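Local structure of dipeptidase AC. Metallo peptidase. MEROPS family M19 (Rhodobacter sphaeroides, 3LY0) at residues P24-R27 / E28-W31; L40-P43 / R44-E47; A72-A76 / P77-L81; I87-E90 / Q91-V95; R196-A199 / E200-L204. The protein probably hydrolyses dipeptides at an active site that holds two zinc ions. All blocks are in the same frame, centred on the assembly; numbering follows the deposited sequence.

Interaction 1 (P24-R27 / E28-W31)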
loop_
_atom_site.group_PDB
_atom_site.type_symbol
_atom_site.label_atom_id
_atom_site.label_comp_id
_atom_site.label_asym_id
_atom_site.label_seq_id
_atom_site.Cartn_x
_atom_site.Cartn_y
_atom_site.Cartn_z
ATOM N N PRO A 24 -4.400 18.768 11.014
ATOM C CA PRO A 24 -4.952 19.483 9.861
ATOM C C PRO A 24 -4.628 20.977 9.874
ATOM O O PRO A 24 -4.504 21.591 8.816
ATOM C CB PRO A 24 -6.468 19.250 9.993
ATOM C CG PRO A 24 -6.681 18.896 11.434
ATOM C CD PRO A 24 -5.450 18.157 11.848
ATOM N N ALA A 25 -4.486 21.549 11.066
ATOM C CA ALA A 25 -4.203 22.973 11.188
ATOM C C ALA A 25 -2.869 23.340 10.548
ATOM O O ALA A 25 -2.695 24.460 10.068
ATOM C CB ALA A 25 -4.220 23.397 12.653
ATOM N N ASN A 26 -1.930 22.396 10.533
ATOM C CA ASN A 26 -0.614 22.671 9.974
ATOM C C ASN A 26 -0.397 22.084 8.576
ATOM O O ASN A 26 0.737 21.964 8.114
ATOM C CB ASN A 26 0.479 22.188 10.928
ATOM C CG ASN A 26 1.795 22.902 10.709
ATOM O OD1 ASN A 26 1.820 24.094 10.398
ATOM N ND2 ASN A 26 2.896 22.180 10.871
ATOM N N ARG A 27 -1.485 21.738 7.893
ATOM C CA ARG A 27 -1.351 21.027 6.629
ATOM C C ARG A 27 -0.591 21.773 5.530
ATOM O O ARG A 27 0.148 21.153 4.771
ATOM C CB ARG A 27 -2.704 20.529 6.120
ATOM C CG ARG A 27 -3.615 21.606 5.590
ATOM C CD ARG A 27 -4.910 20.949 5.143
ATOM N NE ARG A 27 -5.920 21.909 4.731
ATOM C CZ ARG A 27 -7.112 21.545 4.276
ATOM N NH1 ARG A 27 -7.397 20.254 4.164
ATOM N NH2 ARG A 27 -8.008 22.460 3.931
ATOM N N GLU A 28 -0.764 23.089 5.432
ATOM C CA GLU A 28 -0.049 23.850 4.413
ATOM C C GLU A 28 1.469 23.637 4.518
ATOM O O GLU A 28 2.152 23.371 3.524
ATOM C CB GLU A 28 -0.379 25.336 4.523
ATOM C CG GLU A 28 0.238 26.167 3.417
ATOM C CD GLU A 28 -0.147 27.634 3.495
ATOM O OE1 GLU A 28 -0.813 28.029 4.477
ATOM O OE2 GLU A 28 0.220 28.390 2.569
ATOM N N THR A 29 1.986 23.739 5.737
ATOM C CA THR A 29 3.410 23.540 5.961
ATOM C C THR A 29 3.805 22.079 5.754
ATOM O O THR A 29 4.776 21.788 5.059
ATOM C CB THR A 29 3.819 24.006 7.364
ATOM O OG1 THR A 29 3.580 25.417 7.471
ATOM C CG2 THR A 29 5.296 23.724 7.615
ATOM N N ILE A 30 3.047 21.163 6.350
ATOM C CA ILE A 30 3.389 19.745 6.270
ATOM C C ILE A 30 3.534 19.294 4.817
ATOM O O ILE A 30 4.492 18.624 4.460
ATOM C CB ILE A 30 2.359 18.861 7.006
ATOM C CG1 ILE A 30 2.398 19.144 8.511
ATOM C CG2 ILE A 30 2.625 17.377 6.739
ATOM C CD1 ILE A 30 1.250 18.510 9.275
ATOM N N TRP A 31 2.577 19.671 3.980
ATOM C CA TRP A 31 2.559 19.246 2.583
ATOM C C TRP A 31 3.505 20.053 1.701
ATOM O O TRP A 31 4.305 19.484 0.967
ATOM C CB TRP A 31 1.118 19.347 2.069
ATOM C CG TRP A 31 0.865 19.170 0.579
ATOM C CD1 TRP A 31 0.056 19.951 -0.195
ATOM C CD2 TRP A 31 1.384 18.151 -0.289
ATOM N NE1 TRP A 31 0.041 19.488 -1.491
ATOM C CE2 TRP A 31 0.843 18.380 -1.572
ATOM C CE3 TRP A 31 2.245 17.065 -0.106
ATOM C CZ2 TRP A 31 1.140 17.568 -2.663
ATOM C CZ3 TRP A 31 2.537 16.261 -1.195
ATOM C CH2 TRP A 31 1.994 16.519 -2.459
HETATM O O HOH W 1 0.647 25.356 7.994
#

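Interaction 2 (L40-P43 / R44-E47)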
loop_
_atom_site.group_PDB
_atom_site.type_symbol
_atom_site.label_atom_id
_atom_site.label_comp_id
_atom_site.label_asym_id
_atom_site.label_seq_id
_atom_site.Cartn_x
_atom_site.Cartn_y
_atom_site.Cartn_z
ATOM N N LEU A 40 7.376 11.642 3.908
ATOM C CA LEU A 40 6.923 12.315 2.692
ATOM C C LEU A 40 6.541 13.773 2.916
ATOM O O LEU A 40 6.096 14.161 4.003
ATOM C CB LEU A 40 5.702 11.590 2.101
ATOM C CG LEU A 40 5.957 10.233 1.443
ATOM C CD1 LEU A 40 4.636 9.464 1.313
ATOM C CD2 LEU A 40 6.623 10.398 0.098
ATOM N N ASP A 41 6.710 14.563 1.855
ATOM C CA ASP A 41 6.112 15.880 1.673
ATOM C C ASP A 41 6.485 16.276 0.250
ATOM O O ASP A 41 7.281 15.589 -0.389
ATOM C CB ASP A 41 6.595 16.906 2.713
ATOM C CG ASP A 41 8.101 16.923 2.873
ATOM O OD1 ASP A 41 8.795 17.268 1.893
ATOM O OD2 ASP A 41 8.585 16.597 3.988
ATOM N N LEU A 42 5.904 17.347 -0.266
ATOM C CA LEU A 42 6.117 17.650 -1.680
ATOM C C LEU A 42 7.599 17.908 -2.039
ATOM O O LEU A 42 8.111 17.321 -2.996
ATOM C CB LEU A 42 5.192 18.778 -2.150
ATOM C CG LEU A 42 5.270 19.096 -3.648
ATOM C CD1 LEU A 42 5.109 17.843 -4.497
ATOM C CD2 LEU A 42 4.238 20.144 -4.020
ATOM N N PRO A 43 8.294 18.764 -1.263
ATOM C CA PRO A 43 9.702 18.998 -1.601
ATOM C C PRO A 43 10.540 17.721 -1.578
ATOM O O PRO A 43 11.335 17.510 -2.503
ATOM C CB PRO A 43 10.163 19.981 -0.521
ATOM C CG PRO A 43 8.916 20.710 -0.129
ATOM C CD PRO A 43 7.836 19.638 -0.172
ATOM N N ARG A 44 10.382 16.880 -0.559
ATOM C CA ARG A 44 11.184 15.663 -0.512
ATOM C C ARG A 44 10.811 14.675 -1.618
ATOM O O ARG A 44 11.671 13.943 -2.108
ATOM C CB ARG A 44 11.150 15.012 0.868
ATOM C CG ARG A 44 11.982 15.751 1.905
ATOM C CD ARG A 44 12.073 14.969 3.206
ATOM N NE ARG A 44 10.771 14.871 3.858
ATOM C CZ ARG A 44 10.501 14.073 4.890
ATOM N NH1 ARG A 44 11.439 13.272 5.383
ATOM N NH2 ARG A 44 9.282 14.058 5.414
ATOM N N MET A 45 9.533 14.641 -2.005
ATOM C CA MET A 45 9.142 13.827 -3.155
ATOM C C MET A 45 9.955 14.209 -4.382
ATOM O O MET A 45 10.440 13.347 -5.111
ATOM C CB MET A 45 7.650 14.003 -3.481
ATOM C CG MET A 45 6.678 13.327 -2.508
ATOM S SD MET A 45 4.938 13.783 -2.906
ATOM C CE MET A 45 4.062 12.818 -1.631
ATOM N N LYS A 46 10.088 15.511 -4.630
ATOM C CA LYS A 46 10.831 15.943 -5.813
ATOM C C LYS A 46 12.310 15.573 -5.700
ATOM O O LYS A 46 12.914 15.148 -6.679
ATOM C CB LYS A 46 10.669 17.443 -6.073
ATOM C CG LYS A 46 9.222 17.908 -6.150
ATOM C CD LYS A 46 8.404 17.081 -7.138
ATOM C CE LYS A 46 8.863 17.286 -8.573
ATOM N NZ LYS A 46 7.945 16.597 -9.532
ATOM N N GLU A 47 12.883 15.708 -4.510
ATOM C CA GLU A 47 14.298 15.373 -4.326
ATOM C C GLU A 47 14.571 13.882 -4.491
ATOM O O GLU A 47 15.624 13.486 -4.987
ATOM C CB GLU A 47 14.817 15.850 -2.964
ATOM C CG GLU A 47 14.739 17.361 -2.754
ATOM C CD GLU A 47 15.348 18.152 -3.910
ATOM O OE1 GLU A 47 16.428 17.779 -4.404
ATOM O OE2 GLU A 47 14.737 19.151 -4.329
HETATM O O HOH W 2 12.424 19.822 -3.578
#

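Interaction 3 (A72-A76 / P77-L81)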
loop_
_atom_site.group_PDB
_atom_site.type_symbol
_atom_site.label_atom_id
_atom_site.label_comp_id
_atom_site.label_asym_id
_atom_site.label_seq_id
_atom_site.Cartn_x
_atom_site.Cartn_y
_atom_site.Cartn_z
ATOM N N ALA A 72 6.324 -1.581 20.860
ATOM C CA ALA A 72 7.187 -2.356 21.745
ATOM C C ALA A 72 7.078 -3.857 21.490
ATOM O O ALA A 72 8.078 -4.571 21.495
ATOM C CB ALA A 72 6.885 -2.039 23.207
ATOM N N MET A 73 5.859 -4.339 21.276
ATOM C CA MET A 73 5.661 -5.756 21.005
ATOM C C MET A 73 6.341 -6.165 19.706
ATOM O O MET A 73 6.999 -7.203 19.635
ATOM C CB MET A 73 4.172 -6.086 20.931
ATOM C CG MET A 73 3.441 -5.907 22.239
ATOM S SD MET A 73 1.684 -6.226 22.052
ATOM C CE MET A 73 1.720 -7.911 21.503
ATOM N N MET A 74 6.184 -5.343 18.675
ATOM C CA MET A 74 6.777 -5.646 17.378
ATOM C C MET A 74 8.308 -5.537 17.383
ATOM O O MET A 74 8.970 -6.026 16.468
ATOM C CB MET A 74 6.142 -4.781 16.275
ATOM C CG MET A 74 4.691 -5.187 15.926
ATOM S SD MET A 74 3.854 -4.165 14.672
ATOM C CE MET A 74 4.279 -2.565 15.328
ATOM N N ASP A 75 8.875 -4.916 18.416
ATOM C CA ASP A 75 10.333 -4.815 18.539
ATOM C C ASP A 75 10.979 -6.154 18.877
ATOM O O ASP A 75 12.136 -6.391 18.536
ATOM C CB ASP A 75 10.734 -3.815 19.632
ATOM C CG ASP A 75 10.468 -2.375 19.246
ATOM O OD1 ASP A 75 10.322 -2.087 18.039
ATOM O OD2 ASP A 75 10.418 -1.526 20.162
ATOM N N ALA A 76 10.241 -7.016 19.569
ATOM C CA ALA A 76 10.810 -8.262 20.067
ATOM C C ALA A 76 9.939 -9.472 19.762
ATOM O O ALA A 76 9.166 -9.919 20.608
ATOM C CB ALA A 76 11.077 -8.166 21.568
ATOM N N PRO A 77 10.060 -10.004 18.541
ATOM C CA PRO A 77 9.373 -11.242 18.180
ATOM C C PRO A 77 9.914 -12.386 19.024
ATOM O O PRO A 77 11.047 -12.291 19.506
ATOM C CB PRO A 77 9.761 -11.449 16.706
ATOM C CG PRO A 77 10.316 -10.146 16.247
ATOM C CD PRO A 77 10.904 -9.492 17.450
ATOM N N PRO A 78 9.129 -13.456 19.191
ATOM C CA PRO A 78 7.806 -13.636 18.576
ATOM C C PRO A 78 6.759 -12.716 19.187
ATOM O O PRO A 78 6.836 -12.393 20.375
ATOM C CB PRO A 78 7.446 -15.087 18.913
ATOM C CG PRO A 78 8.669 -15.689 19.555
ATOM C CD PRO A 78 9.492 -14.576 20.074
ATOM N N PHE A 79 5.782 -12.308 18.383
ATOM C CA PHE A 79 4.692 -11.486 18.881
ATOM C C PHE A 79 3.387 -11.774 18.147
ATOM O O PHE A 79 3.379 -12.345 17.049
ATOM C CB PHE A 79 5.033 -9.997 18.766
ATOM C CG PHE A 79 5.203 -9.519 17.348
ATOM C CD1 PHE A 79 4.095 -9.260 16.547
ATOM C CD2 PHE A 79 6.467 -9.326 16.820
ATOM C CE1 PHE A 79 4.251 -8.812 15.232
ATOM C CE2 PHE A 79 6.632 -8.882 15.511
ATOM C CZ PHE A 79 5.521 -8.620 14.718
ATOM N N GLU A 80 2.288 -11.357 18.769
ATOM C CA GLU A 80 0.944 -11.474 18.221
ATOM C C GLU A 80 0.171 -10.285 18.752
ATOM O O GLU A 80 -0.019 -10.172 19.959
ATOM C CB GLU A 80 0.239 -12.716 18.751
ATOM C CG GLU A 80 0.749 -14.059 18.291
ATOM C CD GLU A 80 -0.231 -15.158 18.659
ATOM O OE1 GLU A 80 -1.439 -14.979 18.407
ATOM O OE2 GLU A 80 0.193 -16.192 19.216
ATOM N N LEU A 81 -0.277 -9.401 17.871
ATOM C CA LEU A 81 -1.081 -8.269 18.298
ATOM C C LEU A 81 -2.556 -8.612 18.186
ATOM O O LEU A 81 -2.973 -9.269 17.239
ATOM C CB LEU A 81 -0.773 -7.030 17.461
ATOM C CG LEU A 81 0.448 -6.204 17.873
ATOM C CD1 LEU A 81 1.687 -7.077 18.058
ATOM C CD2 LEU A 81 0.694 -5.052 16.882
#

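Interaction 4 (I87-E90 / Q91-V95)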
loop_
_atom_site.group_PDB
_atom_site.type_symbol
_atom_site.label_atom_id
_atom_site.label_comp_id
_atom_site.label_asym_id
_atom_site.label_seq_id
_atom_site.Cartn_x
_atom_site.Cartn_y
_atom_site.Cartn_z
ATOM N N ILE A 87 -15.043 -1.298 13.080
ATOM C CA ILE A 87 -15.547 0.069 13.005
ATOM C C ILE A 87 -16.629 0.090 11.935
ATOM O O ILE A 87 -16.416 -0.401 10.824
ATOM C CB ILE A 87 -14.423 1.067 12.644
ATOM C CG1 ILE A 87 -13.307 1.029 13.690
ATOM C CG2 ILE A 87 -14.973 2.490 12.515
ATOM C CD1 ILE A 87 -12.092 1.854 13.309
ATOM N N ARG A 88 -17.810 0.603 12.278
ATOM C CA ARG A 88 -18.917 0.615 11.331
ATOM C C ARG A 88 -18.922 1.903 10.513
ATOM O O ARG A 88 -18.232 2.866 10.859
ATOM C CB ARG A 88 -20.256 0.432 12.051
ATOM C CG ARG A 88 -20.362 -0.888 12.812
ATOM C CD ARG A 88 -20.076 -2.090 11.914
ATOM N NE ARG A 88 -21.186 -2.370 11.010
ATOM C CZ ARG A 88 -22.232 -3.128 11.326
ATOM N NH1 ARG A 88 -23.198 -3.330 10.438
ATOM N NH2 ARG A 88 -22.310 -3.686 12.528
ATOM N N ALA A 89 -19.701 1.906 9.440
ATOM C CA ALA A 89 -19.723 3.030 8.503
ATOM C C ALA A 89 -20.021 4.392 9.146
ATOM O O ALA A 89 -19.381 5.392 8.814
ATOM C CB ALA A 89 -20.677 2.746 7.331
ATOM N N GLU A 90 -20.983 4.439 10.063
ATOM C CA GLU A 90 -21.334 5.701 10.706
ATOM C C GLU A 90 -20.127 6.393 11.350
ATOM O O GLU A 90 -20.011 7.620 11.312
ATOM C CB GLU A 90 -22.442 5.469 11.736
ATOM C CG GLU A 90 -22.917 6.716 12.460
ATOM C CD GLU A 90 -23.981 6.396 13.495
ATOM O OE1 GLU A 90 -25.178 6.615 13.213
ATOM O OE2 GLU A 90 -23.619 5.907 14.588
ATOM N N GLN A 91 -19.220 5.609 11.932
ATOM C CA GLN A 91 -18.031 6.160 12.564
ATOM C C GLN A 91 -16.868 6.342 11.584
ATOM O O GLN A 91 -16.067 7.270 11.717
ATOM C CB GLN A 91 -17.580 5.260 13.725
ATOM C CG GLN A 91 -18.414 5.420 14.992
ATOM C CD GLN A 91 -19.863 5.026 14.788
ATOM O OE1 GLN A 91 -20.168 3.882 14.441
ATOM N NE2 GLN A 91 -20.773 5.982 14.994
ATOM N N ALA A 92 -16.767 5.446 10.605
ATOM C CA ALA A 92 -15.656 5.491 9.662
ATOM C C ALA A 92 -15.836 6.596 8.629
ATOM O O ALA A 92 -14.859 7.191 8.166
ATOM C CB ALA A 92 -15.481 4.134 8.971
ATOM N N GLN A 93 -17.084 6.877 8.263
ATOM C CA GLN A 93 -17.325 7.810 7.162
ATOM C C GLN A 93 -16.772 9.224 7.353
ATOM O O GLN A 93 -16.148 9.754 6.443
ATOM C CB GLN A 93 -18.798 7.812 6.729
ATOM C CG GLN A 93 -19.122 6.581 5.905
ATOM C CD GLN A 93 -20.569 6.464 5.512
ATOM O OE1 GLN A 93 -21.443 7.128 6.077
ATOM N NE2 GLN A 93 -20.842 5.603 4.535
ATOM N N PRO A 94 -16.970 9.832 8.529
ATOM C CA PRO A 94 -16.402 11.173 8.718
ATOM C C PRO A 94 -14.872 11.176 8.606
ATOM O O PRO A 94 -14.277 12.140 8.110
ATOM C CB PRO A 94 -16.857 11.548 10.138
ATOM C CG PRO A 94 -18.097 10.735 10.356
ATOM C CD PRO A 94 -17.855 9.434 9.641
ATOM N N VAL A 95 -14.230 10.096 9.043
ATOM C CA VAL A 95 -12.768 10.056 9.017
ATOM C C VAL A 95 -12.305 9.891 7.571
ATOM O O VAL A 95 -11.376 10.573 7.128
ATOM C CB VAL A 95 -12.189 8.930 9.921
ATOM C CG1 VAL A 95 -10.675 8.896 9.809
ATOM C CG2 VAL A 95 -12.596 9.147 11.371
HETATM O O HOH W 3 -18.393 1.673 14.873
#

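Interaction 5 (R196-A199 / E200-L204)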
loop_
_atom_site.group_PDB
_atom_site.type_symbol
_atom_site.label_atom_id
_atom_site.label_comp_id
_atom_site.label_asym_id
_atom_site.label_seq_id
_atom_site.Cartn_x
_atom_site.Cartn_y
_atom_site.Cartn_z
ATOM N N ARG A 196 -20.101 -9.562 -2.743
ATOM C CA ARG A 196 -20.734 -8.515 -3.540
ATOM C C ARG A 196 -19.796 -7.337 -3.806
ATOM O O ARG A 196 -19.810 -6.759 -4.895
ATOM C CB ARG A 196 -22.041 -8.044 -2.899
ATOM C CG ARG A 196 -23.168 -9.069 -3.010
ATOM C CD ARG A 196 -24.493 -8.527 -2.473
ATOM N NE ARG A 196 -24.493 -8.388 -1.021
ATOM C CZ ARG A 196 -24.401 -7.224 -0.387
ATOM N NH1 ARG A 196 -24.298 -6.098 -1.081
ATOM N NH2 ARG A 196 -24.411 -7.183 0.936
ATOM N N LEU A 197 -18.987 -6.991 -2.809
ATOM C CA LEU A 197 -17.991 -5.929 -2.963
ATOM C C LEU A 197 -16.975 -6.233 -4.068
ATOM O O LEU A 197 -16.637 -5.361 -4.868
ATOM C CB LEU A 197 -17.284 -5.662 -1.635
ATOM C CG LEU A 197 -16.188 -4.596 -1.668
ATOM C CD1 LEU A 197 -16.774 -3.206 -1.907
ATOM C CD2 LEU A 197 -15.423 -4.626 -0.373
ATOM N N VAL A 198 -16.493 -7.473 -4.121
ATOM C CA VAL A 198 -15.591 -7.871 -5.196
ATOM C C VAL A 198 -16.253 -7.689 -6.556
ATOM O O VAL A 198 -15.676 -7.114 -7.468
ATOM C CB VAL A 198 -15.117 -9.338 -5.029
ATOM C CG1 VAL A 198 -14.389 -9.825 -6.280
ATOM C CG2 VAL A 198 -14.236 -9.470 -3.803
ATOM N N ALA A 199 -17.484 -8.176 -6.680
ATOM C CA ALA A 199 -18.198 -8.087 -7.944
ATOM C C ALA A 199 -18.405 -6.635 -8.378
ATOM O O ALA A 199 -18.241 -6.303 -9.547
ATOM C CB ALA A 199 -19.535 -8.815 -7.847
ATOM N N GLU A 200 -18.751 -5.773 -7.421
ATOM C CA GLU A 200 -19.046 -4.378 -7.730
ATOM C C GLU A 200 -17.778 -3.604 -8.060
ATOM O O GLU A 200 -17.779 -2.754 -8.953
ATOM C CB GLU A 200 -19.801 -3.705 -6.587
ATOM C CG GLU A 200 -20.536 -2.451 -7.010
ATOM C CD GLU A 200 -21.634 -2.750 -8.009
ATOM O OE1 GLU A 200 -21.941 -1.873 -8.841
ATOM O OE2 GLU A 200 -22.186 -3.869 -7.958
ATOM N N CYS A 201 -16.687 -3.918 -7.362
ATOM C CA CYS A 201 -15.408 -3.288 -7.709
ATOM C C CYS A 201 -14.970 -3.692 -9.112
ATOM O O CYS A 201 -14.476 -2.863 -9.879
ATOM C CB CYS A 201 -14.311 -3.606 -6.694
ATOM S SG CYS A 201 -14.475 -2.719 -5.130
ATOM N N ASN A 202 -15.140 -4.972 -9.452
ATOM C CA ASN A 202 -14.853 -5.405 -10.817
ATOM C C ASN A 202 -15.678 -4.624 -11.845
ATOM O O ASN A 202 -15.168 -4.200 -12.878
ATOM C CB ASN A 202 -15.149 -6.896 -10.998
ATOM C CG ASN A 202 -14.089 -7.819 -10.375
ATOM O OD1 ASN A 202 -14.308 -9.022 -10.296
ATOM N ND2 ASN A 202 -12.941 -7.269 -9.966
ATOM N N ARG A 203 -16.964 -4.447 -11.563
ATOM C CA ARG A 203 -17.837 -3.752 -12.502
ATOM C C ARG A 203 -17.446 -2.285 -12.649
ATOM O O ARG A 203 -17.427 -1.744 -13.754
ATOM C CB ARG A 203 -19.300 -3.879 -12.077
ATOM C CG ARG A 203 -20.273 -3.648 -13.224
ATOM C CD ARG A 203 -21.715 -3.745 -12.758
ATOM N NE ARG A 203 -22.034 -2.693 -11.797
ATOM C CZ ARG A 203 -22.240 -1.421 -12.126
ATOM N NH1 ARG A 203 -22.522 -0.527 -11.187
ATOM N NH2 ARG A 203 -22.155 -1.040 -13.394
ATOM N N LEU A 204 -17.129 -1.647 -11.528
ATOM C CA LEU A 204 -16.718 -0.248 -11.521
ATOM C C LEU A 204 -15.265 -0.035 -11.931
ATOM O O LEU A 204 -14.832 1.110 -12.080
ATOM C CB LEU A 204 -16.948 0.361 -10.140
ATOM C CG LEU A 204 -18.424 0.508 -9.744
ATOM C CD1 LEU A 204 -18.544 0.978 -8.298
ATOM C CD2 LEU A 204 -19.133 1.469 -10.692
HETATM O O HOH W 4 -22.221 -6.751 -6.300
#

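Interaction 1 (P24-R27 / E28-W31)
N26 and I30 meet tightly at the start of helix 27-32, where the N-H of I30 binds N26 O at 3.0 Å in a nearly straight bond (N-H...O 172°). The same carbonyl oxygen lies against the I30 side chain, 3.3 Å from I30 CG1, so that one acceptor closes the first helical turn and rests on aliphatic carbon. One residue on, W31 N bonds to R27 O in the same way, also at 3.0 Å. The N26 amide is packed as well, with N26 ND2 3.9 Å from I30 CG1 and N26 OD1 3.6 Å from T29 CB. With CG anti to the backbone N (chi1 -157°), this amide lies oblique to the T29 and I30 side chains. The looser side is the water-bridged one: N26 occupies the N-cap position but makes no direct capping bond, and water 1 donates to N26 OD1 at 3.0 Å and accepts from T29 N at 3.1 Å, which may stand in for a direct cap. E28, extended and exposed, belongs to this open side. R27 behaves differently, because its straight chain leads away from the turn; R27 NH1 bonds to H102 ND1 and the guanidinium makes a cation-pi contact with W105. The buried I30 packs on F16, R19 and L20 of helix 16-22, while W31 bonds through NE1 to M106 O and touches L42 and M45, wedging the short helix 27-32 between helix 16-22, the end of helix 89-109 and helix 42-48.

Interaction 2 (L40-P43 / R44-E47)
D41 is the N-cap of helix 42-48, and R44 is the residue it holds. The helix is the last of three in the connection from strand 9-11 to strand 50-57, which pair in parallel in this TIM-barrel-clan fold, and its M45 touches F50 and F55 of the latter. Of the hydrogen bonds, the capping one runs from R44 N to D41 OD1 at 2.9 Å (N-H...O 165°), meeting the oxygen nearly along its C-O direction. M45 N also bonds to D41 O, at 2.9 Å, and the next two backbone bonds follow as K46 N to L42 O and E47 N to P43 O. P43 stands in the first turn, where its lack of an N-H breaks no such bond.

The salt bridge uses the second carboxylate oxygen. R44 NE lies 2.8 Å and R44 NH2 3.0 Å from D41 OD2; both bonds are clearly bent and approach from the same face, roughly 40° out of the carboxylate plane. The D41 carboxylate folds over the helix start (chi1 48°), and R44, bent at chi3, brings its guanidinium round to meet it. The outer nitrogens also reach G38 O and, weakly, T37 O. A carboxylate here would probably be stabilised by the helix N-terminus as well as by R44.

Apolar contact completes the turn: L40 CD2 sits 3.9 Å from both CG and CE of the extended M45 side chain.

Interaction 3 (A72-A76 / P77-L81)
M73 O, at the end of helix 68-75, accepts the N-H of A76 at 3.2 Å and has F79 CB packed against it at 3.5 Å. No hydrogen bond links the two segments themselves, so packing closes the turn, with the F79 ring in the middle of it. With CG between the backbone N and carbonyl carbon (chi1 64°), the ring lays one face against M74. The geometry is a CH-pi contact, with M74 CA 3.9 Å from the ring centroid and 22° off the normal; M74 CG adds to the same face near the rim, 3.7 Å from F79 CE1. M74 SD lies farther out, an oblique Met-aromatic contact, and leans on L81 CD2 at 4.0 Å. M73 and L81 run past each other in opposite directions: the bend of M73 at chi3 turns its methyl inward, M73 CE reaching L81 CD1 at 3.5 Å and the backbone E80 O at 3.2 Å. The chain reverses through P77 and P78, joined by a cis peptide bond, and F79, beyond it, faces the helix end again. The M74 side chain is about 6 Å from the bound phosphinate, so this turn borders the region of the ligand pocket. D75 pairs with R276 and E80 with R179. F79 pairs with F180 in the two-stranded antiparallel sheet of 79-80 and 179-180, beside which helix 68-75 ends, and just beyond it L81 bonds to F178, a pocket residue.

Interaction 4 (I87-E90 / Q91-V95)
E90 and Q91, adjacent in sequence, join side chain to side chain: Q91 NE2 donates to E90 OE2 at 2.9 Å with an N-H...O angle of 165°. The acceptor presents its anti lone pair, and the oxygen lies in the amide plane, although carboxylate and amide planes stand 84° apart. E90 goes out extended, while Q91 is bent at chi2 (63°), which swings its amide back along the helix start. The opposite end of that amide is used too, through solvent rather than directly, since water 3 donates to Q91 OE1 and accepts from R88 N, each at 2.9 Å; both E90 and Q91 are exposed.

R88 is the N-cap residue of the long helix 89-109, and its carbonyl starts the bonding: A92 N meets R88 O at 3.0 Å, with a weak second bond from Q91 N. Q93 N to A89 O follows at 2.8 Å. The series then breaks, because P94 has no N-H to give; P94 CD lies 3.3 Å from E90 O, and the helix kinks there, within its second turn.

The apolar contact is I87 CG2 on A92 CB, 3.9 Å. Farther out, Q93 NE2 bonds to A143 O, I87 packs on V59 and R168, R88 touches V171, and A92 touches E142.

Interaction 5 (R196-A199 / E200-L204)
E200 is bound at both ends, its N-H meeting R196 O at 2.9 Å and its carboxylate gripping R203 three residues on. R203 NH1 lies 2.8 Å and R203 NE 3.1 Å from E200 OE1, a side-on salt bridge in which one oxygen takes both nitrogens. The oxygen sits close to the guanidinium plane; NH1 reaches it nearly along its C-O direction, NE from 44° above the carboxylate plane. Bends in E200 at chi2 (64°) and in R203 at chi3 (64°) bring the two groups together along the helix surface. Water 4 donates to R196 O at 2.8 Å and, weakly, to E200 OE2.

The backbone bonds C201 N to L197 O, N202 N to V198 O and R203 N to A199 O continue the same regular turns. Helix 192-204 lies in the connection from strand 159-163 to strand 207-208, which pair in parallel, making it part of a beta-alpha-beta crossover.

Against those strands the helix presents L197, V198 and C201, with N202 beside them. L197 CD1 lies 4.0 Å from C201 SG, and both residues pack on L162, with C201 also reaching L208. V198 and N202 run side by side, pointing the same way, V198 CG1 being 4.1 Å from N202 OD1. The N202 amide is pinned beyond the helix, OD1 accepting from D226 N and ND2 donating to S225 OG; R196 is paired with E192, one turn earlier, and bonds to A146 O, while E200 and R203 touch H152 of helix 149-157.

In the fold
All five contacts are local turns in series along the chain; none encloses or crosses another. Interaction 1 opens helix 27-32, and interaction 2 caps helix 42-48 just before strand 50-57. These two touch directly, by a probable W31 O to L42 N hydrogen bond and W31 packing on M45. Interaction 3 reverses the chain from helix 68-75 into strand 79-80, on the ligand side of the fold. Interaction 4 then starts helix 89-109, whose later residues reach interaction 1 through H102, W105 and M106. Interaction 5, on helix 192-204, comes within about 10 Å of interaction 4 at nearest atoms and lies across the chain's centre from interaction 2.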